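Serine acetyltransferase 1, putative (Entamoeba histolytica, PDB 7BW9) probably transfers an acetyl group to the hydroxyl of serine in cysteine biosynthesis; it is seen here with cysteine bound. Local coordinates at residues Thr8-Leu11 with Leu12-Tyr16. Numbering follows the deposited sequence.
Sequences TSQL and LVQSY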
loop_
_atom_site.group_PDB
_atom_site.type_symbol
_atom_site.label_atom_id
_atom_site.label_comp_id
_atom_site.label_asym_id
_atom_site.label_seq_id
_atom_site.Cartn_x
_atom_site.Cartn_y
_atom_site.Cartn_z
ATOM N N THR A 8 -3.455 -21.024 27.969
ATOM C CA THR A 8 -3.956 -20.190 26.882
ATOM C C THR A 8 -4.429 -21.056 25.720
ATOM O O THR A 8 -5.522 -20.843 25.186
ATOM C CB THR A 8 -2.875 -19.196 26.449
ATOM O OG1 THR A 8 -2.434 -18.446 27.590
ATOM C CG2 THR A 8 -3.413 -18.231 25.407
ATOM N N SER A 9 -3.658 -22.091 25.373
ATOM C CA SER A 9 -4.084 -23.024 24.337
ATOM C C SER A 9 -5.445 -23.625 24.681
ATOM O O SER A 9 -6.361 -23.644 23.849
ATOM C CB SER A 9 -3.033 -24.126 24.159
ATOM O OG SER A 9 -1.838 -23.620 23.593
ATOM N N GLN A 10 -5.604 -24.096 25.926
ATOM C CA GLN A 10 -6.873 -24.694 26.341
ATOM C C GLN A 10 -7.998 -23.659 26.399
ATOM O O GLN A 10 -9.145 -23.962 26.046
ATOM C CB GLN A 10 -6.706 -25.388 27.695
ATOM C CG GLN A 10 -7.939 -26.162 28.174
ATOM C CD GLN A 10 -8.566 -27.050 27.095
ATOM O OE1 GLN A 10 -9.785 -27.030 26.890
ATOM N NE2 GLN A 10 -7.736 -27.839 26.410
ATOM N N LEU A 11 -7.699 -22.440 26.851
ATOM C CA LEU A 11 -8.720 -21.394 26.833
ATOM C C LEU A 11 -9.138 -21.054 25.406
ATOM O O LEU A 11 -10.321 -20.810 25.137
ATOM C CB LEU A 11 -8.213 -20.154 27.572
ATOM C CG LEU A 11 -8.248 -20.347 29.092
ATOM C CD1 LEU A 11 -7.663 -19.160 29.825
ATOM C CD2 LEU A 11 -9.680 -20.636 29.558
ATOM N N LEU A 12 -8.183 -21.052 24.472
ATOM C CA LEU A 12 -8.531 -20.798 23.080
ATOM C C LEU A 12 -9.432 -21.897 22.538
ATOM O O LEU A 12 -10.434 -21.612 21.870
ATOM C CB LEU A 12 -7.273 -20.676 22.232
ATOM C CG LEU A 12 -6.517 -19.356 22.336
ATOM C CD1 LEU A 12 -5.120 -19.538 21.758
ATOM C CD2 LEU A 12 -7.279 -18.298 21.578
ATOM N N VAL A 13 -9.101 -23.160 22.829
ATOM C CA VAL A 13 -9.977 -24.265 22.434
ATOM C C VAL A 13 -11.388 -24.043 22.977
ATOM O O VAL A 13 -12.385 -24.227 22.266
ATOM C CB VAL A 13 -9.400 -25.616 22.902
ATOM C CG1 VAL A 13 -10.453 -26.711 22.757
ATOM C CG2 VAL A 13 -8.151 -25.977 22.110
ATOM N N GLN A 14 -11.496 -23.647 24.246
ATOM C CA GLN A 14 -12.817 -23.397 24.813
ATOM C C GLN A 14 -13.488 -22.234 24.109
ATOM O O GLN A 14 -14.696 -22.266 23.854
ATOM C CB GLN A 14 -12.714 -23.115 26.311
ATOM C CG GLN A 14 -12.286 -24.304 27.139
ATOM C CD GLN A 14 -11.968 -23.908 28.561
ATOM O OE1 GLN A 14 -12.431 -22.866 29.040
ATOM N NE2 GLN A 14 -11.157 -24.719 29.241
ATOM N N SER A 15 -12.706 -21.204 23.768
ATOM C CA SER A 15 -13.254 -20.066 23.035
ATOM C C SER A 15 -13.796 -20.495 21.680
ATOM O O SER A 15 -14.885 -20.069 21.282
ATOM C CB SER A 15 -12.186 -18.983 22.871
ATOM O OG SER A 15 -12.649 -17.930 22.047
ATOM N N TYR A 16 -13.056 -21.345 20.953
ATOM C CA TYR A 16 -13.552 -21.792 19.652
ATOM C C TYR A 16 -14.931 -22.417 19.794
ATOM O O TYR A 16 -15.828 -22.161 18.981
ATOM C CB TYR A 16 -12.605 -22.811 19.000
ATOM C CG TYR A 16 -11.174 -22.376 18.784
ATOM C CD1 TYR A 16 -10.807 -21.025 18.680
ATOM C CD2 TYR A 16 -10.181 -23.332 18.672
ATOM C CE1 TYR A 16 -9.465 -20.668 18.488
ATOM C CE2 TYR A 16 -8.873 -22.996 18.484
ATOM C CZ TYR A 16 -8.504 -21.680 18.384
ATOM O OH TYR A 16 -7.162 -21.426 18.187
#
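Leu12 settles over the carbonyl of Thr8, one helical turn before it, and Gln14 reaches back between Gln10 and Leu11. Four backbone hydrogen bonds join the two segments, each from an N-H to the carbonyl oxygen four residues earlier: Leu12 N donates to Thr8 O at 2.8 Å, Val13 N to Ser9 O, Gln14 N to Gln10 O and Ser15 N to Leu11 O. With CG of Leu12 anti to its own carbonyl carbon (chi1 -77°), that side chain lies against the preceding turn: CG comes within 3.4 Å of Thr8 O, and CD1 lies 4.2 Å from Thr8 CG2. Here the helix packs on its neighbour 96-113, where Val97 meets Leu12 and Leu11, while Thr8 and Ser9 touch helix 58-79. The hydroxyls of Thr8 and Ser9 bond back to Leu4 O and Leu5 O, and that of Ser15 is held by Arg100 and Glu101.

Round the helix, Leu11 and Gln14 are on the more exposed side, and Gln10 at its margin touches Phe58 of helix 58-79. Gln14 runs out extended beyond CG, and its CG passes 3.3 Å from Gln10 O. Gln10 instead bends at chi2 (46°), which swings its amide toward that of Gln14; the two chains cross at about a right angle, with amide planes 46° apart. Gln10 OE1 and Gln14 NE2 stay 3.6 Å apart, a loose polar approach. On the other flank, methyl CD2 of Leu11 touches Gln14 OE1 at 3.6 Å, apolar carbon against amide oxygen. The arrangement is that of i to i+4 bonding and side-chain packing on one alpha-helix with one side turned to the helical bundle, here the N-terminal helix 2-17 of the helical region preceding the left-handed beta-helix of hexapeptide-repeat serine acetyltransferases.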